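Local coordinates for protein synthesis inhibitor I (Hordeum vulgare, PDB 4FBC) that belongs to the plant ribosome-inactivating proteins, inhibits protein synthesis, and is modelled here with adenosine monophosphate bound in its pocket, at residues 120-125 and 165-170; 127-132 and 210-215; 67-72 and 78-83. The protein carries 3 engineered substitutions. One frame throughout, in Å; residues are numbered along the deposited sequence.

Contact 1 of 3, residues 120-125 and 165-170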
ATOM      1  N   ARG A 120       5.451  13.924   1.047  1.00 23.96           N
ATOM      2  CA  ARG A 120       6.018  15.264   0.901  1.00 27.25           C
ATOM      3  C   ARG A 120       5.554  15.912  -0.403  1.00 25.86           C
ATOM      4  O   ARG A 120       5.168  17.086  -0.418  1.00 27.69           O
ATOM      5  CB  ARG A 120       7.545  15.264   0.955  1.00 27.96           C
ATOM      6  CG  ARG A 120       8.083  16.689   0.825  1.00 31.87           C
ATOM      7  CD  ARG A 120       9.581  16.763   0.588  1.00 43.84           C
ATOM      8  NE  ARG A 120      10.032  18.155   0.572  1.00 49.19           N
ATOM      9  CZ  ARG A 120      10.116  18.910  -0.522  1.00 51.36           C
ATOM     10  NH1 ARG A 120       9.793  18.412  -1.711  1.00 47.10           N
ATOM     11  NH2 ARG A 120      10.536  20.167  -0.426  1.00 53.08           N
ATOM     12  N   ASP A 121       5.586  15.147  -1.493  1.00 21.65           N
ATOM     13  CA  ASP A 121       5.079  15.626  -2.779  1.00 23.49           C
ATOM     14  C   ASP A 121       3.600  16.005  -2.691  1.00 25.65           C
ATOM     15  O   ASP A 121       3.185  17.046  -3.193  1.00 25.06           O
ATOM     16  CB  ASP A 121       5.242  14.558  -3.870  1.00 22.27           C
ATOM     17  CG  ASP A 121       6.689  14.187  -4.132  1.00 29.88           C
ATOM     18  OD1 ASP A 121       7.590  15.020  -3.879  1.00 32.70           O
ATOM     19  OD2 ASP A 121       6.921  13.053  -4.608  1.00 28.36           O
ATOM     20  N   LEU A 122       2.810  15.143  -2.052  1.00 20.53           N
ATOM     21  CA  LEU A 122       1.352  15.263  -2.049  1.00 21.78           C
ATOM     22  C   LEU A 122       0.789  16.276  -1.052  1.00 23.94           C
ATOM     23  O   LEU A 122      -0.191  16.964  -1.343  1.00 26.46           O
ATOM     24  CB  LEU A 122       0.727  13.888  -1.785  1.00 21.44           C
ATOM     25  CG  LEU A 122       1.037  12.838  -2.846  1.00 20.26           C
ATOM     26  CD1 LEU A 122       0.666  11.470  -2.335  1.00 19.97           C
ATOM     27  CD2 LEU A 122       0.269  13.140  -4.115  1.00 22.35           C
ATOM     28  N   LEU A 123       1.414  16.374   0.118  1.00 22.80           N
ATOM     29  CA  LEU A 123       0.904  17.213   1.199  1.00 26.55           C
ATOM     30  C   LEU A 123       1.843  18.365   1.560  1.00 30.33           C
ATOM     31  O   LEU A 123       1.422  19.332   2.198  1.00 34.06           O
ATOM     32  CB  LEU A 123       0.670  16.358   2.444  1.00 25.10           C
ATOM     33  CG  LEU A 123      -0.215  15.130   2.220  1.00 30.04           C
ATOM     34  CD1 LEU A 123      -0.255  14.264   3.463  1.00 30.81           C
ATOM     35  CD2 LEU A 123      -1.609  15.560   1.808  1.00 30.06           C
ATOM     36  N   GLY A 124       3.109  18.251   1.163  1.00 31.25           N
ATOM     37  CA  GLY A 124       4.129  19.215   1.553  1.00 33.51           C
ATOM     38  C   GLY A 124       5.030  18.687   2.659  1.00 33.24           C
ATOM     39  O   GLY A 124       6.188  19.093   2.773  1.00 37.50           O
ATOM     40  N   ASP A 125       4.508  17.746   3.443  1.00 31.51           N
ATOM     41  CA  ASP A 125       5.149  17.282   4.672  1.00 32.31           C
ATOM     42  C   ASP A 125       4.538  15.936   5.090  1.00 37.55           C
ATOM     43  O   ASP A 125       3.321  15.759   5.004  1.00 35.53           O
ATOM     44  CB  ASP A 125       4.901  18.326   5.765  1.00 38.49           C
ATOM     45  CG  ASP A 125       5.833  18.178   6.954  1.00 42.67           C
ATOM     46  OD1 ASP A 125       6.448  17.100   7.124  1.00 40.27           O
ATOM     47  OD2 ASP A 125       5.940  19.155   7.730  1.00 52.98           O
ATOM     48  N   GLU A 165      -5.040  15.390  -3.430  1.00 22.70           N
ATOM     49  CA  GLU A 165      -5.820  14.908  -2.299  1.00 23.18           C
ATOM     50  C   GLU A 165      -6.436  13.549  -2.617  1.00 23.29           C
ATOM     51  O   GLU A 165      -6.510  12.675  -1.751  1.00 21.65           O
ATOM     52  CB  GLU A 165      -6.893  15.938  -1.931  1.00 25.13           C
ATOM     53  CG  GLU A 165      -6.302  17.291  -1.549  1.00 30.24           C
ATOM     54  CD  GLU A 165      -7.349  18.380  -1.344  1.00 39.64           C
ATOM     55  OE1 GLU A 165      -8.534  18.153  -1.677  1.00 40.00           O
ATOM     56  OE2 GLU A 165      -6.976  19.469  -0.849  1.00 41.98           O
ATOM     57  N   ALA A 166      -6.857  13.370  -3.866  1.00 20.30           N
ATOM     58  CA  ALA A 166      -7.418  12.093  -4.306  1.00 24.07           C
ATOM     59  C   ALA A 166      -6.389  10.960  -4.231  1.00 22.93           C
ATOM     60  O   ALA A 166      -6.677   9.886  -3.704  1.00 19.75           O
ATOM     61  CB  ALA A 166      -7.975  12.204  -5.702  1.00 20.85           C
ATOM     62  N   VAL A 167      -5.197  11.186  -4.779  1.00 19.10           N
ATOM     63  CA  VAL A 167      -4.117  10.209  -4.639  1.00 19.10           C
ATOM     64  C   VAL A 167      -3.787   9.887  -3.176  1.00 16.90           C
ATOM     65  O   VAL A 167      -3.601   8.719  -2.819  1.00 19.74           O
ATOM     66  CB  VAL A 167      -2.846  10.669  -5.388  1.00 17.94           C
ATOM     67  CG1 VAL A 167      -1.653   9.762  -5.039  1.00 21.30           C
ATOM     68  CG2 VAL A 167      -3.108  10.661  -6.872  1.00 19.49           C
ATOM     69  N   THR A 168      -3.729  10.917  -2.331  1.00 17.36           N
ATOM     70  CA  THR A 168      -3.400  10.744  -0.919  1.00 18.74           C
ATOM     71  C   THR A 168      -4.446   9.851  -0.252  1.00 18.41           C
ATOM     72  O   THR A 168      -4.116   8.933   0.522  1.00 16.88           O
ATOM     73  CB  THR A 168      -3.349  12.096  -0.180  1.00 20.87           C
ATOM     74  OG1 THR A 168      -2.408  12.960  -0.830  1.00 20.46           O
ATOM     75  CG2 THR A 168      -2.933  11.906   1.263  1.00 22.79           C
ATOM     76  N   THR A 169      -5.706  10.121  -0.582  1.00 16.53           N
ATOM     77  CA  THR A 169      -6.839   9.363  -0.047  1.00 15.60           C
ATOM     78  C   THR A 169      -6.705   7.885  -0.405  1.00 18.40           C
ATOM     79  O   THR A 169      -6.852   7.008   0.457  1.00 18.51           O
ATOM     80  CB  THR A 169      -8.175   9.900  -0.600  1.00 19.76           C
ATOM     81  OG1 THR A 169      -8.333  11.273  -0.209  1.00 22.21           O
ATOM     82  CG2 THR A 169      -9.346   9.075  -0.046  1.00 20.32           C
ATOM     83  N   LEU A 170      -6.404   7.601  -1.668  1.00 17.87           N
ATOM     84  CA  LEU A 170      -6.266   6.217  -2.099  1.00 16.78           C
ATOM     85  C   LEU A 170      -5.036   5.527  -1.519  1.00 18.92           C
ATOM     86  O   LEU A 170      -5.085   4.342  -1.198  1.00 17.70           O
ATOM     87  CB  LEU A 170      -6.273   6.113  -3.624  1.00 18.05           C
ATOM     88  CG  LEU A 170      -7.516   6.656  -4.319  1.00 19.45           C
ATOM     89  CD1 LEU A 170      -7.488   6.316  -5.797  1.00 19.87           C
ATOM     90  CD2 LEU A 170      -8.790   6.101  -3.659  1.00 18.72           C
TER
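Leu122 lies along Thr168, the two side chains running past each other in opposite senses, and the closest approach is from Leu122 CB to Thr168 OG1 at 3.4 Å. No hydrogen bond spans the interface; it illustrates how a hydroxyl can be packed against hydrocarbon once its polar need is met at home. Thr168 OG1 sits beside its own backbone N (chi1 -56°) and is hydrogen-bonded to the carbonyl O of Arg164, one turn earlier in the helix, while also facing the Leu122 methyl CD1 at 3.7 Å. At its fork, Leu122 crosses Val167 at roughly a right angle, and its two methyls CD1 and CD2 each lie 4.0 Å from Val167 CG1, so one valine branch is met by both prongs. Leu123 contributes from the next position: its CD2 comes within 3.8 Å of Thr168 OG1 and 3.9 Å of Thr168 CG2. The threonine thus offers its hydroxyl to one leucine and both its branches to the other.

In the second shell, the short helix stops just after Leu123. Gly124 leaves helical geometry with a positive phi (103°), and its N makes a weak hydrogen bond to Arg120 O at 2.8 Å. A further weak hydrogen bond, Asp121 O with Arg164 NE, links the same two helices of the ribosome-inactivating protein fold, and the Leu122 side chain lies about 7 Å from the bound adenosine monophosphate. Phe115 packs on Leu122, and helix 157-179, sandwiched here, presents Val167 and Thr168 to helix 119-123 while Ala166 and Leu170 rest on helix 136-147.

Contact 2 of 3, residues 127-132 and 210-215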
ATOM      1  N   ASP A 127       4.304  14.970   7.995  1.00 35.35           N
ATOM      2  CA  ASP A 127       3.652  15.229   9.277  1.00 36.98           C
ATOM      3  C   ASP A 127       2.170  15.568   9.097  1.00 32.19           C
ATOM      4  O   ASP A 127       1.428  15.640  10.073  1.00 35.52           O
ATOM      5  CB  ASP A 127       4.362  16.373  10.012  1.00 33.89           C
ATOM      6  CG  ASP A 127       4.042  16.412  11.502  1.00 43.07           C
ATOM      7  OD1 ASP A 127       3.955  15.333  12.135  1.00 37.93           O
ATOM      8  OD2 ASP A 127       3.888  17.530  12.045  1.00 43.80           O
ATOM      9  N   LYS A 128       1.738  15.764   7.852  1.00 33.77           N
ATOM     10  CA  LYS A 128       0.368  16.210   7.587  1.00 32.77           C
ATOM     11  C   LYS A 128      -0.642  15.080   7.354  1.00 26.99           C
ATOM     12  O   LYS A 128      -1.802  15.345   7.047  1.00 28.61           O
ATOM     13  CB  LYS A 128       0.337  17.182   6.405  1.00 29.54           C
ATOM     14  CG  LYS A 128       1.371  18.287   6.503  1.00 40.59           C
ATOM     15  CD  LYS A 128       0.818  19.619   6.017  1.00 39.85           C
ATOM     16  CE  LYS A 128       1.276  20.755   6.923  1.00 44.75           C
ATOM     17  NZ  LYS A 128       2.762  20.855   6.980  1.00 42.23           N
ATOM     18  N   LEU A 129      -0.203  13.830   7.494  1.00 28.45           N
ATOM     19  CA  LEU A 129      -1.082  12.671   7.288  1.00 25.52           C
ATOM     20  C   LEU A 129      -2.274  12.690   8.246  1.00 28.29           C
ATOM     21  O   LEU A 129      -3.339  12.138   7.954  1.00 28.48           O
ATOM     22  CB  LEU A 129      -0.291  11.367   7.464  1.00 21.88           C
ATOM     23  CG  LEU A 129       0.608  10.954   6.298  1.00 23.88           C
ATOM     24  CD1 LEU A 129       1.515   9.790   6.685  1.00 24.71           C
ATOM     25  CD2 LEU A 129      -0.244  10.583   5.109  1.00 24.79           C
ATOM     26  N   THR A 130      -2.083  13.330   9.392  1.00 24.07           N
ATOM     27  CA  THR A 130      -3.125  13.429  10.409  1.00 24.72           C
ATOM     28  C   THR A 130      -4.230  14.418  10.009  1.00 28.62           C
ATOM     29  O   THR A 130      -5.210  14.584  10.734  1.00 27.25           O
ATOM     30  CB  THR A 130      -2.524  13.809  11.778  1.00 27.65           C
ATOM     31  OG1 THR A 130      -1.465  14.763  11.592  1.00 25.92           O
ATOM     32  CG2 THR A 130      -1.964  12.575  12.468  1.00 25.79           C
ATOM     33  N   ASN A 131      -4.066  15.057   8.851  1.00 26.37           N
ATOM     34  CA  ASN A 131      -5.016  16.056   8.351  1.00 29.54           C
ATOM     35  C   ASN A 131      -5.934  15.520   7.257  1.00 32.62           C
ATOM     36  O   ASN A 131      -6.871  16.207   6.836  1.00 30.22           O
ATOM     37  CB  ASN A 131      -4.280  17.286   7.800  1.00 31.03           C
ATOM     38  CG  ASN A 131      -3.539  18.066   8.874  1.00 35.60           C
ATOM     39  OD1 ASN A 131      -3.927  18.061  10.043  1.00 38.00           O
ATOM     40  ND2 ASN A 131      -2.465  18.748   8.476  1.00 37.05           N
ATOM     41  N   VAL A 132      -5.658  14.306   6.785  1.00 29.88           N
ATOM     42  CA  VAL A 132      -6.393  13.753   5.649  1.00 25.62           C
ATOM     43  C   VAL A 132      -7.660  13.010   6.076  1.00 27.18           C
ATOM     44  O   VAL A 132      -7.594  11.983   6.752  1.00 25.69           O
ATOM     45  CB  VAL A 132      -5.515  12.786   4.828  1.00 25.02           C
ATOM     46  CG1 VAL A 132      -6.247  12.342   3.571  1.00 25.46           C
ATOM     47  CG2 VAL A 132      -4.187  13.451   4.471  1.00 27.26           C
ATOM     48  N   GLN A 210       3.597   4.895  12.149  1.00 15.26           N
ATOM     49  CA  GLN A 210       3.644   3.596  11.474  1.00 15.26           C
ATOM     50  C   GLN A 210       3.769   3.756   9.965  1.00 15.54           C
ATOM     51  O   GLN A 210       4.683   3.186   9.346  1.00 17.00           O
ATOM     52  CB  GLN A 210       2.389   2.775  11.812  1.00 14.41           C
ATOM     53  CG  GLN A 210       2.313   2.314  13.271  1.00 15.69           C
ATOM     54  CD  GLN A 210       0.895   2.010  13.709  1.00 13.53           C
ATOM     55  OE1 GLN A 210       0.007   1.820  12.875  1.00 16.25           O
ATOM     56  NE2 GLN A 210       0.669   1.981  15.014  1.00 16.10           N
ATOM     57  N   VAL A 211       2.864   4.536   9.376  1.00 16.52           N
ATOM     58  CA  VAL A 211       2.893   4.791   7.934  1.00 15.96           C
ATOM     59  C   VAL A 211       4.251   5.353   7.488  1.00 18.78           C
ATOM     60  O   VAL A 211       4.800   4.935   6.462  1.00 19.81           O
ATOM     61  CB  VAL A 211       1.740   5.720   7.493  1.00 19.40           C
ATOM     62  CG1 VAL A 211       1.970   6.229   6.074  1.00 19.76           C
ATOM     63  CG2 VAL A 211       0.400   4.974   7.573  1.00 18.04           C
ATOM     64  N   ASN A 212       4.806   6.266   8.281  1.00 20.19           N
ATOM     65  CA  ASN A 212       6.097   6.878   7.947  1.00 19.89           C
ATOM     66  C   ASN A 212       7.327   6.031   8.323  1.00 22.49           C
ATOM     67  O   ASN A 212       8.469   6.453   8.098  1.00 19.81           O
ATOM     68  CB  ASN A 212       6.192   8.282   8.569  1.00 22.87           C
ATOM     69  CG  ASN A 212       5.298   9.298   7.870  1.00 21.26           C
ATOM     70  OD1 ASN A 212       4.958   9.150   6.691  1.00 22.00           O
ATOM     71  ND2 ASN A 212       4.922  10.348   8.599  1.00 23.28           N
ATOM     72  N   GLY A 213       7.100   4.836   8.873  1.00 17.49           N
ATOM     73  CA  GLY A 213       8.183   3.960   9.299  1.00 17.64           C
ATOM     74  C   GLY A 213       7.978   2.473   9.003  1.00 17.74           C
ATOM     75  O   GLY A 213       8.392   1.611   9.782  1.00 15.77           O
ATOM     76  N   TRP A 214       7.360   2.168   7.871  1.00 17.19           N
ATOM     77  CA  TRP A 214       7.062   0.783   7.505  1.00 15.70           C
ATOM     78  C   TRP A 214       8.320  -0.092   7.472  1.00 16.12           C
ATOM     79  O   TRP A 214       8.331  -1.198   7.999  1.00 15.50           O
ATOM     80  CB  TRP A 214       6.358   0.761   6.150  1.00 15.22           C
ATOM     81  CG  TRP A 214       5.930  -0.591   5.638  1.00 17.34           C
ATOM     82  CD1 TRP A 214       5.338  -1.602   6.341  1.00 16.09           C
ATOM     83  CD2 TRP A 214       6.048  -1.052   4.290  1.00 13.82           C
ATOM     84  NE1 TRP A 214       5.090  -2.673   5.506  1.00 16.01           N
ATOM     85  CE2 TRP A 214       5.510  -2.357   4.242  1.00 16.01           C
ATOM     86  CE3 TRP A 214       6.557  -0.486   3.115  1.00 17.12           C
ATOM     87  CZ2 TRP A 214       5.474  -3.105   3.064  1.00 14.94           C
ATOM     88  CZ3 TRP A 214       6.511  -1.219   1.948  1.00 13.99           C
ATOM     89  CH2 TRP A 214       5.978  -2.518   1.926  1.00 16.82           C
ATOM     90  N   GLN A 215       9.388   0.418   6.864  1.00 17.06           N
ATOM     91  CA  GLN A 215      10.641  -0.328   6.817  1.00 16.72           C
ATOM     92  C   GLN A 215      11.209  -0.552   8.225  1.00 16.50           C
ATOM     93  O   GLN A 215      11.649  -1.661   8.558  1.00 16.38           O
ATOM     94  CB  GLN A 215      11.655   0.387   5.908  1.00 18.55           C
ATOM     95  CG  GLN A 215      12.997  -0.335   5.776  1.00 19.49           C
ATOM     96  CD  GLN A 215      13.842   0.229   4.646  1.00 26.33           C
ATOM     97  OE1 GLN A 215      13.694   1.392   4.269  1.00 39.61           O
ATOM     98  NE2 GLN A 215      14.723  -0.593   4.095  1.00 35.63           N
TER
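The carboxamide of Asn212 meets a single methyl, Leu129 CD1; the side chains come from opposite directions, and CD1 stands out of the amide plane, beyond its OD1 end rather than over its centre. OD1 of Asn212 is the nearest atom to that CD1 at 3.5 Å, with Asn212 ND2 at 3.9 Å. ND2 of the amide is hydrogen-bonded to Thr126 O, just before segment 127-132, which fixes which end carries the oxygen. The same Leu129 CD1 is shared with Val211, crossed obliquely, whose CG1, anti to the backbone N (chi1 167°), reaches it at 3.6 Å. One methyl therefore touches two successive residues.

Val211 belongs to helix 205-211, and Gly213 takes the N-cap position of helix 214-225, so the contact lies at a break between two helices of the ribosome-inactivating protein fold. Beyond the break, Trp214 belongs to the adenosine monophosphate pocket and touches the ligand; its indole makes a cation-pi contact with Arg179 and meets the ring of Phe180 at a steep angle, while NE1 is hydrogen-bonded to Ile257 O. A 3-10 turn carries Leu129, and Lys208 NZ ties the loop to helix 205-211 through a salt bridge to Asp127 OD1 and a hydrogen bond to Thr130 OG1.

Contact 3 of 3, residues 67-72 and 78-83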
ATOM      1  N   VAL A  67      -5.197  -2.701  -8.718  1.00 18.37           N
ATOM      2  CA  VAL A  67      -6.376  -2.567  -7.876  1.00 19.51           C
ATOM      3  C   VAL A  67      -7.427  -1.844  -8.697  1.00 21.08           C
ATOM      4  O   VAL A  67      -7.152  -0.796  -9.299  1.00 21.37           O
ATOM      5  CB  VAL A  67      -6.069  -1.809  -6.579  1.00 17.49           C
ATOM      6  CG1 VAL A  67      -7.365  -1.362  -5.890  1.00 18.82           C
ATOM      7  CG2 VAL A  67      -5.247  -2.690  -5.649  1.00 16.99           C
ATOM      8  N   VAL A  68      -8.624  -2.412  -8.752  1.00 18.21           N
ATOM      9  CA  VAL A  68      -9.729  -1.758  -9.445  1.00 18.79           C
ATOM     10  C   VAL A  68     -10.774  -1.295  -8.442  1.00 22.73           C
ATOM     11  O   VAL A  68     -11.296  -2.099  -7.663  1.00 21.27           O
ATOM     12  CB  VAL A  68     -10.370  -2.690 -10.479  1.00 21.99           C
ATOM     13  CG1 VAL A  68     -11.604  -2.041 -11.074  1.00 26.16           C
ATOM     14  CG2 VAL A  68      -9.360  -3.014 -11.573  1.00 19.87           C
ATOM     15  N   LEU A  69     -11.062   0.002  -8.460  1.00 18.73           N
ATOM     16  CA  LEU A  69     -12.013   0.606  -7.541  1.00 20.09           C
ATOM     17  C   LEU A  69     -13.239   1.051  -8.327  1.00 24.73           C
ATOM     18  O   LEU A  69     -13.144   1.903  -9.210  1.00 22.69           O
ATOM     19  CB  LEU A  69     -11.383   1.795  -6.810  1.00 17.57           C
ATOM     20  CG  LEU A  69     -10.160   1.470  -5.950  1.00 17.42           C
ATOM     21  CD1 LEU A  69      -9.566   2.735  -5.337  1.00 21.62           C
ATOM     22  CD2 LEU A  69     -10.520   0.458  -4.856  1.00 16.51           C
ATOM     23  N   LYS A  70     -14.393   0.475  -7.997  1.00 27.12           N
ATOM     24  CA  LYS A  70     -15.619   0.710  -8.756  1.00 24.95           C
ATOM     25  C   LYS A  70     -16.629   1.550  -7.973  1.00 28.80           C
ATOM     26  O   LYS A  70     -16.840   1.325  -6.786  1.00 25.01           O
ATOM     27  CB  LYS A  70     -16.241  -0.637  -9.142  1.00 24.28           C
ATOM     28  CG  LYS A  70     -15.319  -1.507  -9.989  1.00 30.49           C
ATOM     29  CD  LYS A  70     -15.822  -2.939 -10.123  1.00 31.99           C
ATOM     30  CE  LYS A  70     -17.209  -2.992 -10.733  1.00 38.69           C
ATOM     31  NZ  LYS A  70     -17.556  -4.368 -11.188  1.00 42.13           N
ATOM     32  N   ALA A  71     -17.261   2.510  -8.644  1.00 28.90           N
ATOM     33  CA  ALA A  71     -18.296   3.323  -8.009  1.00 33.26           C
ATOM     34  C   ALA A  71     -19.508   2.472  -7.641  1.00 33.89           C
ATOM     35  O   ALA A  71     -20.281   2.830  -6.748  1.00 35.66           O
ATOM     36  CB  ALA A  71     -18.711   4.460  -8.922  1.00 36.88           C
ATOM     37  N   SER A  72     -19.663   1.348  -8.342  1.00 33.24           N
ATOM     38  CA  SER A  72     -20.811   0.459  -8.181  1.00 33.21           C
ATOM     39  C   SER A  72     -20.502  -0.888  -8.843  1.00 36.26           C
ATOM     40  O   SER A  72     -19.565  -0.980  -9.640  1.00 33.41           O
ATOM     41  CB  SER A  72     -22.052   1.083  -8.823  1.00 34.93           C
ATOM     42  OG  SER A  72     -22.167   0.683 -10.180  1.00 41.35           O
ATOM     43  N   LEU A  78     -11.791   2.443 -11.675  1.00 26.99           N
ATOM     44  CA  LEU A  78     -10.507   3.131 -11.769  1.00 25.10           C
ATOM     45  C   LEU A  78      -9.416   2.114 -11.486  1.00 25.72           C
ATOM     46  O   LEU A  78      -9.444   1.445 -10.448  1.00 24.38           O
ATOM     47  CB  LEU A  78     -10.431   4.267 -10.747  1.00 22.58           C
ATOM     48  CG  LEU A  78      -9.043   4.866 -10.506  1.00 22.23           C
ATOM     49  CD1 LEU A  78      -8.569   5.651 -11.727  1.00 24.02           C
ATOM     50  CD2 LEU A  78      -9.036   5.750  -9.267  1.00 24.25           C
ATOM     51  N   THR A  79      -8.462   1.972 -12.404  1.00 24.86           N
ATOM     52  CA  THR A  79      -7.412   0.966 -12.230  1.00 22.30           C
ATOM     53  C   THR A  79      -6.149   1.628 -11.702  1.00 24.77           C
ATOM     54  O   THR A  79      -5.699   2.648 -12.239  1.00 22.30           O
ATOM     55  CB  THR A  79      -7.106   0.193 -13.529  1.00 23.78           C
ATOM     56  OG1 THR A  79      -8.311  -0.381 -14.045  1.00 26.66           O
ATOM     57  CG2 THR A  79      -6.099  -0.936 -13.272  1.00 22.79           C
ATOM     58  N   LEU A  80      -5.605   1.057 -10.634  1.00 20.10           N
ATOM     59  CA  LEU A  80      -4.355   1.526 -10.045  1.00 20.27           C
ATOM     60  C   LEU A  80      -3.254   0.528 -10.365  1.00 20.70           C
ATOM     61  O   LEU A  80      -3.460  -0.677 -10.246  1.00 18.54           O
ATOM     62  CB  LEU A  80      -4.498   1.617  -8.526  1.00 17.39           C
ATOM     63  CG  LEU A  80      -5.694   2.401  -8.001  1.00 19.61           C
ATOM     64  CD1 LEU A  80      -5.648   2.476  -6.474  1.00 19.02           C
ATOM     65  CD2 LEU A  80      -5.710   3.792  -8.604  1.00 19.54           C
ATOM     66  N   ALA A  81      -2.078   1.026 -10.744  1.00 18.24           N
ATOM     67  CA  ALA A  81      -0.915   0.175 -10.950  1.00 17.84           C
ATOM     68  C   ALA A  81       0.024   0.305  -9.756  1.00 15.96           C
ATOM     69  O   ALA A  81       0.539   1.389  -9.468  1.00 16.44           O
ATOM     70  CB  ALA A  81      -0.195   0.561 -12.240  1.00 20.29           C
ATOM     71  N   ILE A  82       0.245  -0.806  -9.060  1.00 16.27           N
ATOM     72  CA  ILE A  82       1.003  -0.801  -7.812  1.00 14.00           C
ATOM     73  C   ILE A  82       2.107  -1.856  -7.869  1.00 16.99           C
ATOM     74  O   ILE A  82       1.889  -2.966  -8.348  1.00 17.36           O
ATOM     75  CB  ILE A  82       0.060  -1.083  -6.606  1.00 15.33           C
ATOM     76  CG1 ILE A  82      -1.077  -0.056  -6.559  1.00 16.97           C
ATOM     77  CG2 ILE A  82       0.838  -1.067  -5.303  1.00 14.67           C
ATOM     78  CD1 ILE A  82      -2.213  -0.417  -5.565  1.00 17.14           C
ATOM     79  N   ARG A  83       3.299  -1.519  -7.388  1.00 18.45           N
ATOM     80  CA  ARG A  83       4.405  -2.476  -7.401  1.00 15.58           C
ATOM     81  C   ARG A  83       4.123  -3.631  -6.443  1.00 17.06           C
ATOM     82  O   ARG A  83       3.625  -3.411  -5.340  1.00 15.60           O
ATOM     83  CB  ARG A  83       5.716  -1.780  -7.031  1.00 19.00           C
ATOM     84  CG  ARG A  83       6.213  -0.844  -8.124  1.00 17.98           C
ATOM     85  CD  ARG A  83       7.481  -0.104  -7.722  1.00 18.60           C
ATOM     86  NE  ARG A  83       8.546  -1.013  -7.311  1.00 17.90           N
ATOM     87  CZ  ARG A  83       9.811  -0.651  -7.116  1.00 22.66           C
ATOM     88  NH1 ARG A  83      10.169   0.612  -7.289  1.00 22.81           N
ATOM     89  NH2 ARG A  83      10.712  -1.556  -6.750  1.00 23.09           N
TER
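Leu80 stands opposite Val67, and its side chain can be followed outward one atom at a time. CB of Leu80 lies 4.2 Å from Val67 CB, as expected of paired residues whose side chains leave the sheet together, and 3.7 Å from Val67 O. With chi1 at -52°, CG lies beside the backbone N and is also 3.7 Å from Val67 O. The same carbonyl accepts a hydrogen bond from Leu80 N at 2.8 Å, nearly straight (166°) and in the carbonyl plane. At the tip, Leu80 CD1 reaches diagonally across the pairing to Leu69 CD1, 4.1 Å away, while CD2 packs on Leu170 of helix 157-179. A second diagonal runs from Val67 CG2 to Ile82 CD1 at 3.8 Å.

The backbone shows antiparallel alternation. Val67 with Leu80 and Leu69 with Leu78 are hydrogen-bonded pairs, each closed by two reciprocal N-H to O bonds; between them, Val68 and Thr79 form a non-hydrogen-bonded pair. Here the CA of Val68 and the O of Leu78 are 3.4 Å apart in a CA-H...O contact, with a like contact from Thr79 CA to Val67 O. On the other face, Val68 CG2 lies 3.8 Å from Thr79 OG1.

The face of Val67, Leu69, Leu78 and Leu80, with Ile82 beside them, is met by Val174, Leu170 and Asn175 of helix 157-179, with Val143 of helix 136-147 also resting on Leu69 and Leu78. Strand 64-70 and strand 78-83 form a beta hairpin within the six-stranded mixed sheet of this ribosome-inactivating protein, with helices 157-179 and 136-147 packed on its apolar face.

In the fold
Along the chain contact 3 comes first, a hairpin complete before contact 1 opens, whereas contacts 1 and 2 interleave their segments. Helix 157-179 touches both the sheet and region 119-132: from segment 165-170 its Leu170 methyls reach Leu69, Leu78 and Leu80 of contact 3, though the centres are about 17 Å apart. Contacts 1 and 2, with centres about 11 Å apart, merge through Thr168 and Leu123, which pack on Val132 and Leu129. Contacts 2 and 3 do not touch; their centres lie about 22 Å apart on opposite sides of the chain's centre. Segment 210-215 supplies Trp214 to the adenosine monophosphate pocket, and side chains of contacts 1 and 3 lie about 7 Å from the ligand.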